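Local coordinates for endo-1,4-beta-xylanase (Pseudoalteromonas haloplanktis, PDB 1H12), which probably cleaves internal beta-1,4-xylosidic linkages of xylan, as a cold-adapted family 8 glycoside hydrolase built on an (alpha/alpha)6 barrel, at residues A116-V121 / V137-A142; R233-N238 / F254-D259. All blocks are in the same frame, centred on the assembly; numbering follows the deposited sequence.

How the contacts relate
From the N terminus, the chain first reaches contact 1, where the loop after helix 93-107 (116-121) meets 137-142. The 15 residues between them hold strands 123-128 and 134-136, so the contact closes the base of an antiparallel hairpin just before helix 143-160. Contact 2 opens well after contact 1 has closed. Its segment 233-238 belongs to helix 219-243, and the chain returns as 254-259 in the long connection to strand 277-278. The two loops follow in series, neither nested nor crossed. Their centres lie 24 Å apart and their nearest atoms about 9 Å. Contact 1 joins a turn to the corner at strand 138-139, at the surface; contact 2 holds a loop against a barrel helix.

Contact 1: residues A116-V121 / V137-A142; sequences AKKQGV and VDEGPA
The type II beta turn from K118 to V121, which leads into strand 123-128, packs K118 and V121 against E139 and P141 at the corner between strand 138-139 and helix 143-160. The turn is closed by V121 N bonding to K118 O (3.1 Å), and G120 takes its positive phi. K118 sets its CG anti to the carbonyl carbon (chi1 -77°) and runs extended from there, crossing the E139 side chain at about a right angle. K118 NZ donates to E139 OE1 at 2.9 Å, taking the anti lone pair, away from the second carboxylate oxygen. Behind this salt bridge the lysine's methylene chain lies on the glutamate stem, K118 CE 3.7 Å from E139 CB. The apolar half of the contact is V121 CG2, which touches P141 CB at 4.0 Å and lies similarly close to CG and CD of the ring; E146 of helix 143-160 touches both residues. The corner carrying E139 is shaped by an Asx turn: G140 N donates to D138 OD1 at 3.0 Å, 34° out of the carboxylate plane, while D138 OD2 accepts from W124 NE1. A methionine in place of K118 would probably leave E139 OE1 without its charged mate and the glutamate freer to turn. Ion pair and valine-proline contact thus work side by side: the ion pair uses one carboxylate oxygen of the partly exposed E139, while the buried V121 packs its methyl on the proline ring.

Contact 2: residues R233-N238 / F254-D259; sequences RTLLKN and FLSRLD
L235 pushes its CD2 methyl against the backbone of R257 and L258, 3.6 Å from L258 O and 3.7 Å from R257 O. With CG anti to the backbone N (chi1 178°), the leucine reaches from the helix flank into the bend of the 254-259 loop, where S256 OG lies 4.3 Å from L235 CD2. One branch of a buried leucine thus rests on two carbonyl oxygens whose polar needs are met by other groups. R257 O accepts from S256 OG at 2.8 Å, in the carbonyl plane and on a lone pair, a bond that stays within the loop. L258 O accepts a hydrogen bond from a water at 2.8 Å, and that water in turn accepts from N238 ND2 at 3.0 Å, bridging helix and loop one turn along from L235. N238 also sets its CB 3.4 Å from D259 O, a van der Waals approach of the aliphatic stem to a carbonyl. The direct contact is therefore apolar carbon on backbone oxygen, and the polar link goes through the water. The D259 carboxylate turns to S261 OG instead, and R257 NH1 donates to N197 O. At the other end of the loop segment, F254 pairs by backbone with W277 of strand 277-278. Helix 219-243 is meanwhile tied to its neighbours by R233, whose NH2 forms salt bridges with D210 of helix 206-215 and D292 of helix 283-296, so the loop settles on a helix bound into the helical barrel.

Contact 1: residues A116-V121 / V137-A142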
ATOM      1  N   ALA A 116      -2.177  10.403  24.747  1.00 13.55           N
ATOM      2  CA  ALA A 116      -3.212   9.469  24.399  1.00 14.72           C
ATOM      3  C   ALA A 116      -3.307   9.228  22.907  1.00 12.66           C
ATOM      4  O   ALA A 116      -3.727   8.165  22.490  1.00 13.60           O
ATOM      5  CB  ALA A 116      -4.598   9.947  24.941  1.00 16.57           C
ATOM      6  N   LYS A 117      -2.978  10.216  22.132  1.00 12.56           N
ATOM      7  CA  LYS A 117      -3.069  10.076  20.661  1.00 12.27           C
ATOM      8  C   LYS A 117      -2.076   9.103  20.078  1.00 11.82           C
ATOM      9  O   LYS A 117      -2.264   8.608  18.951  1.00 12.70           O
ATOM     10  CB  LYS A 117      -2.948  11.425  19.989  1.00 12.95           C
ATOM     11  CG  LYS A 117      -4.168  12.328  20.217  1.00 16.34           C
ATOM     12  CD  LYS A 117      -4.076  13.599  19.442  1.00 18.72           C
ATOM     13  CE  LYS A 117      -5.366  14.501  19.560  1.00 25.65           C
ATOM     14  NZ  LYS A 117      -5.281  15.186  20.890  1.00 34.50           N
ATOM     15  N   LYS A 118      -1.017   8.767  20.818  1.00 11.32           N
ATOM     16  CA  LYS A 118      -0.002   7.811  20.381  1.00 10.71           C
ATOM     17  C   LYS A 118      -0.226   6.429  20.924  1.00 10.27           C
ATOM     18  O   LYS A 118       0.468   5.475  20.504  1.00 10.89           O
ATOM     19  CB  LYS A 118       1.384   8.269  20.813  1.00 12.65           C
ATOM     20  CG  LYS A 118       1.941   9.390  19.925  1.00 15.13           C
ATOM     21  CD  LYS A 118       3.210   9.933  20.414  1.00 16.00           C
ATOM     22  CE  LYS A 118       3.762  10.967  19.426  1.00 15.42           C
ATOM     23  NZ  LYS A 118       4.967  11.671  20.066  1.00 18.95           N
ATOM     24  N   GLN A 119      -1.130   6.253  21.873  1.00 10.65           N
ATOM     25  CA  GLN A 119      -1.281   4.955  22.543  1.00 10.71           C
ATOM     26  C   GLN A 119      -1.658   3.862  21.589  1.00  9.94           C
ATOM     27  O   GLN A 119      -2.710   3.919  20.954  1.00 11.02           O
ATOM     28  CB  GLN A 119      -2.323   5.065  23.657  1.00 11.58           C
ATOM     29  CG  GLN A 119      -1.831   5.950  24.808  1.00 12.16           C
ATOM     30  CD  GLN A 119      -2.864   6.207  25.873  1.00 14.51           C
ATOM     31  OE1 GLN A 119      -4.015   5.863  25.705  1.00 16.51           O
ATOM     32  NE2 GLN A 119      -2.441   6.840  26.975  1.00 15.92           N
ATOM     33  N   GLY A 120      -0.805   2.849  21.493  1.00  9.86           N
ATOM     34  CA  GLY A 120      -1.056   1.720  20.638  1.00 10.27           C
ATOM     35  C   GLY A 120      -0.903   1.921  19.159  1.00  9.02           C
ATOM     36  O   GLY A 120      -1.117   0.979  18.409  1.00  9.39           O
ATOM     37  N   VAL A 121      -0.556   3.130  18.706  1.00  8.96           N
ATOM     38  CA  VAL A 121      -0.245   3.325  17.288  1.00  8.23           C
ATOM     39  C   VAL A 121       1.216   2.940  17.042  1.00  8.33           C
ATOM     40  O   VAL A 121       1.986   2.805  17.993  1.00  9.38           O
ATOM     41  CB  VAL A 121      -0.571   4.744  16.768  1.00  8.98           C
ATOM     42  CG1 VAL A 121      -1.978   5.168  17.241  1.00 10.81           C
ATOM     43  CG2 VAL A 121       0.451   5.781  17.139  1.00  9.47           C
ATOM     44  N   VAL A 137      12.610   6.976  16.087  1.00  9.92           N
ATOM     45  CA  VAL A 137      12.973   8.336  15.627  1.00 10.32           C
ATOM     46  C   VAL A 137      11.767   9.234  15.703  1.00 10.86           C
ATOM     47  O   VAL A 137      11.858  10.402  16.132  1.00 12.80           O
ATOM     48  CB  VAL A 137      13.564   8.299  14.217  1.00 11.58           C
ATOM     49  CG1 VAL A 137      13.876   9.714  13.728  1.00 13.69           C
ATOM     50  CG2 VAL A 137      14.810   7.423  14.133  1.00 12.77           C
ATOM     51  N   ASP A 138      10.632   8.745  15.224  1.00 10.50           N
ATOM     52  CA  ASP A 138       9.376   9.508  15.184  1.00 10.62           C
ATOM     53  C   ASP A 138       8.291   8.541  15.628  1.00 10.23           C
ATOM     54  O   ASP A 138       8.053   7.515  14.996  1.00 10.59           O
ATOM     55  CB  ASP A 138       9.149  10.075  13.824  1.00 12.47           C
ATOM     56  CG  ASP A 138       8.013  11.052  13.740  1.00 14.23           C
ATOM     57  OD1 ASP A 138       7.117  11.040  14.607  1.00 13.62           O
ATOM     58  OD2 ASP A 138       7.942  11.812  12.720  1.00 15.88           O
ATOM     59  N   GLU A 139       7.650   8.847  16.746  1.00 10.42           N
ATOM     60  CA  GLU A 139       6.582   8.051  17.317  1.00 10.22           C
ATOM     61  C   GLU A 139       5.245   8.220  16.604  1.00 10.43           C
ATOM     62  O   GLU A 139       4.348   7.413  16.811  1.00 11.03           O
ATOM     63  CB  GLU A 139       6.358   8.404  18.755  1.00 11.72           C
ATOM     64  CG  GLU A 139       7.529   8.085  19.685  1.00 13.02           C
ATOM     65  CD  GLU A 139       7.271   8.575  21.122  1.00 14.10           C
ATOM     66  OE1 GLU A 139       6.646   9.628  21.274  1.00 17.72           O
ATOM     67  OE2 GLU A 139       7.644   7.944  22.074  1.00 16.95           O
ATOM     68  N   GLY A 140       5.094   9.229  15.787  1.00  9.90           N
ATOM     69  CA  GLY A 140       3.848   9.412  15.081  1.00 10.41           C
ATOM     70  C   GLY A 140       3.638   8.280  14.050  1.00  9.12           C
ATOM     71  O   GLY A 140       4.607   7.706  13.550  1.00 10.15           O
ATOM     72  N   PRO A 141       2.397   7.970  13.735  1.00  8.56           N
ATOM     73  CA  PRO A 141       2.085   6.883  12.813  1.00  8.50           C
ATOM     74  C   PRO A 141       2.103   7.303  11.352  1.00  7.90           C
ATOM     75  O   PRO A 141       2.040   8.481  11.014  1.00  9.62           O
ATOM     76  CB  PRO A 141       0.677   6.488  13.229  1.00  8.92           C
ATOM     77  CG  PRO A 141       0.034   7.822  13.618  1.00  9.82           C
ATOM     78  CD  PRO A 141       1.154   8.587  14.303  1.00  9.31           C
ATOM     79  N   ALA A 142       2.145   6.296  10.486  1.00  7.90           N
ATOM     80  CA  ALA A 142       1.828   6.410   9.057  1.00  7.70           C
ATOM     81  C   ALA A 142       0.610   5.481   8.892  1.00  7.40           C
ATOM     82  O   ALA A 142       0.803   4.276   8.738  1.00  7.62           O
ATOM     83  CB  ALA A 142       2.956   5.991   8.172  1.00  8.39           C
TER

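Contact 2: residues R233-N238 / F254-D259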
ATOM      1  N   ARG A 233     -14.800   5.128  -0.869  1.00  8.46           N
ATOM      2  CA  ARG A 233     -15.101   5.231  -2.297  1.00  8.76           C
ATOM      3  C   ARG A 233     -15.587   6.646  -2.634  1.00  9.20           C
ATOM      4  O   ARG A 233     -15.234   7.177  -3.693  1.00  9.90           O
ATOM      5  CB  ARG A 233     -16.074   4.153  -2.741  1.00  9.52           C
ATOM      6  CG  ARG A 233     -15.526   2.747  -2.564  1.00  9.57           C
ATOM      7  CD  ARG A 233     -16.300   1.670  -3.281  1.00 10.08           C
ATOM      8  NE  ARG A 233     -15.696   0.397  -3.063  1.00  9.98           N
ATOM      9  CZ  ARG A 233     -15.947  -0.411  -2.039  1.00 10.33           C
ATOM     10  NH1 ARG A 233     -16.971  -0.212  -1.208  1.00 12.38           N
ATOM     11  NH2 ARG A 233     -15.177  -1.458  -1.853  1.00 11.10           N
ATOM     12  N   THR A 234     -16.402   7.249  -1.779  1.00  9.44           N
ATOM     13  CA  THR A 234     -16.863   8.598  -2.027  1.00  9.51           C
ATOM     14  C   THR A 234     -15.705   9.579  -2.034  1.00  8.97           C
ATOM     15  O   THR A 234     -15.620  10.455  -2.900  1.00 10.05           O
ATOM     16  CB  THR A 234     -17.943   8.967  -1.032  1.00 10.78           C
ATOM     17  OG1 THR A 234     -19.049   8.121  -1.226  1.00 12.82           O
ATOM     18  CG2 THR A 234     -18.376  10.465  -1.223  1.00 12.80           C
ATOM     19  N   LEU A 235     -14.796   9.446  -1.085  1.00  8.98           N
ATOM     20  CA  LEU A 235     -13.628  10.323  -1.035  1.00  8.93           C
ATOM     21  C   LEU A 235     -12.813  10.189  -2.324  1.00  8.82           C
ATOM     22  O   LEU A 235     -12.408  11.194  -2.914  1.00  8.95           O
ATOM     23  CB  LEU A 235     -12.789   9.998   0.226  1.00  9.51           C
ATOM     24  CG  LEU A 235     -11.485  10.752   0.461  1.00  9.96           C
ATOM     25  CD1 LEU A 235     -10.336  10.306  -0.376  1.00  9.51           C
ATOM     26  CD2 LEU A 235     -11.660  12.226   0.360  1.00 11.42           C
ATOM     27  N   LEU A 236     -12.531   8.956  -2.721  1.00  8.29           N
ATOM     28  CA  LEU A 236     -11.766   8.753  -3.933  1.00  8.58           C
ATOM     29  C   LEU A 236     -12.483   9.271  -5.164  1.00  8.48           C
ATOM     30  O   LEU A 236     -11.878   9.909  -6.020  1.00  9.30           O
ATOM     31  CB  LEU A 236     -11.356   7.287  -4.103  1.00  8.64           C
ATOM     32  CG  LEU A 236     -10.286   6.795  -3.119  1.00  8.71           C
ATOM     33  CD1 LEU A 236     -10.094   5.315  -3.290  1.00  9.57           C
ATOM     34  CD2 LEU A 236      -8.970   7.582  -3.298  1.00  9.96           C
ATOM     35  N   LYS A 237     -13.771   8.995  -5.277  1.00  9.04           N
ATOM     36  CA  LYS A 237     -14.546   9.545  -6.398  1.00 10.32           C
ATOM     37  C   LYS A 237     -14.471  11.040  -6.426  1.00  9.64           C
ATOM     38  O   LYS A 237     -14.279  11.644  -7.485  1.00 10.39           O
ATOM     39  CB  LYS A 237     -16.026   9.112  -6.266  1.00 12.53           C
ATOM     40  CG  LYS A 237     -16.343   7.754  -6.514  1.00 19.13           C
ATOM     41  CD  LYS A 237     -17.899   7.458  -6.425  1.00 29.21           C
ATOM     42  CE  LYS A 237     -18.190   6.713  -5.146  1.00 38.71           C
ATOM     43  NZ  LYS A 237     -17.450   5.390  -5.119  1.00 48.12           N
ATOM     44  N   ASN A 238     -14.653  11.659  -5.286  1.00  9.60           N
ATOM     45  CA  ASN A 238     -14.595  13.118  -5.199  1.00 10.22           C
ATOM     46  C   ASN A 238     -13.214  13.637  -5.559  1.00  9.36           C
ATOM     47  O   ASN A 238     -13.085  14.649  -6.251  1.00 10.08           O
ATOM     48  CB  ASN A 238     -15.014  13.579  -3.806  1.00 10.82           C
ATOM     49  CG  ASN A 238     -16.495  13.437  -3.530  1.00 13.79           C
ATOM     50  OD1 ASN A 238     -17.303  13.281  -4.465  1.00 15.72           O
ATOM     51  ND2 ASN A 238     -16.872  13.529  -2.232  1.00 13.13           N
ATOM     52  N   PHE A 254      -0.847  13.851  -3.093  1.00  6.91           N
ATOM     53  CA  PHE A 254      -0.331  13.443  -1.797  1.00  7.38           C
ATOM     54  C   PHE A 254      -1.368  13.585  -0.681  1.00  6.99           C
ATOM     55  O   PHE A 254      -1.658  12.651   0.054  1.00  7.54           O
ATOM     56  CB  PHE A 254       0.939  14.278  -1.537  1.00  7.48           C
ATOM     57  CG  PHE A 254       1.523  14.184  -0.169  1.00  7.60           C
ATOM     58  CD1 PHE A 254       1.450  13.040   0.623  1.00  8.56           C
ATOM     59  CD2 PHE A 254       2.195  15.289   0.356  1.00  8.98           C
ATOM     60  CE1 PHE A 254       2.024  13.027   1.906  1.00 10.34           C
ATOM     61  CE2 PHE A 254       2.757  15.288   1.619  1.00  9.29           C
ATOM     62  CZ  PHE A 254       2.658  14.170   2.384  1.00 10.28           C
ATOM     63  N   LEU A 255      -1.917  14.803  -0.540  1.00  7.34           N
ATOM     64  CA  LEU A 255      -2.825  15.135   0.530  1.00  7.33           C
ATOM     65  C   LEU A 255      -4.129  15.692  -0.023  1.00  7.88           C
ATOM     66  O   LEU A 255      -4.162  16.339  -1.071  1.00  8.54           O
ATOM     67  CB  LEU A 255      -2.209  16.166   1.494  1.00  8.51           C
ATOM     68  CG  LEU A 255      -1.011  15.656   2.282  1.00  8.30           C
ATOM     69  CD1 LEU A 255      -0.386  16.780   3.070  1.00  9.86           C
ATOM     70  CD2 LEU A 255      -1.384  14.501   3.211  1.00  9.86           C
ATOM     71  N   SER A 256      -5.218  15.451   0.726  1.00  7.97           N
ATOM     72  CA  SER A 256      -6.532  15.889   0.368  1.00  8.46           C
ATOM     73  C   SER A 256      -7.322  16.297   1.590  1.00  8.46           C
ATOM     74  O   SER A 256      -7.158  15.714   2.687  1.00  8.87           O
ATOM     75  CB  SER A 256      -7.291  14.715  -0.315  1.00  9.58           C
ATOM     76  OG  SER A 256      -8.606  15.036  -0.721  1.00 11.99           O
ATOM     77  N   ARG A 257      -8.232  17.229   1.424  1.00  8.82           N
ATOM     78  CA  ARG A 257      -9.258  17.469   2.421  1.00  9.26           C
ATOM     79  C   ARG A 257     -10.301  16.371   2.371  1.00 10.34           C
ATOM     80  O   ARG A 257     -10.315  15.541   1.455  1.00 10.53           O
ATOM     81  CB  ARG A 257      -9.908  18.865   2.192  1.00 11.65           C
ATOM     82  CG  ARG A 257      -8.876  19.957   2.199  1.00 12.48           C
ATOM     83  CD  ARG A 257      -8.134  19.965   3.503  1.00 13.26           C
ATOM     84  NE  ARG A 257      -7.277  21.145   3.693  1.00 14.61           N
ATOM     85  CZ  ARG A 257      -6.578  21.356   4.771  1.00 15.79           C
ATOM     86  NH1 ARG A 257      -6.603  20.481   5.773  1.00 17.49           N
ATOM     87  NH2 ARG A 257      -5.818  22.428   4.899  1.00 19.50           N
ATOM     88  N   LEU A 258     -11.212  16.350   3.347  1.00 10.94           N
ATOM     89  CA  LEU A 258     -12.188  15.264   3.448  1.00 11.54           C
ATOM     90  C   LEU A 258     -13.242  15.292   2.383  1.00 11.34           C
ATOM     91  O   LEU A 258     -13.910  14.313   2.170  1.00 13.38           O
ATOM     92  CB  LEU A 258     -12.748  15.202   4.856  1.00 12.66           C
ATOM     93  CG  LEU A 258     -11.758  14.949   5.962  1.00 15.81           C
ATOM     94  CD1 LEU A 258     -12.483  14.635   7.249  1.00 19.75           C
ATOM     95  CD2 LEU A 258     -10.704  13.965   5.717  1.00 16.50           C
ATOM     96  N   ASP A 259     -13.356  16.410   1.645  1.00 12.36           N
ATOM     97  CA  ASP A 259     -14.232  16.524   0.488  1.00 12.84           C
ATOM     98  C   ASP A 259     -13.541  16.109  -0.823  1.00 12.59           C
ATOM     99  O   ASP A 259     -14.132  16.257  -1.907  1.00 13.78           O
ATOM    100  CB  ASP A 259     -14.860  17.894   0.393  1.00 14.02           C
ATOM    101  CG  ASP A 259     -13.896  18.940   0.041  1.00 15.36           C
ATOM    102  OD1 ASP A 259     -12.657  18.727  -0.046  1.00 13.61           O
ATOM    103  OD2 ASP A 259     -14.305  20.130  -0.094  1.00 22.22           O
TER
HETATM  104  O   HOH W   1     -15.540  12.903   0.348  1.00 14.05           O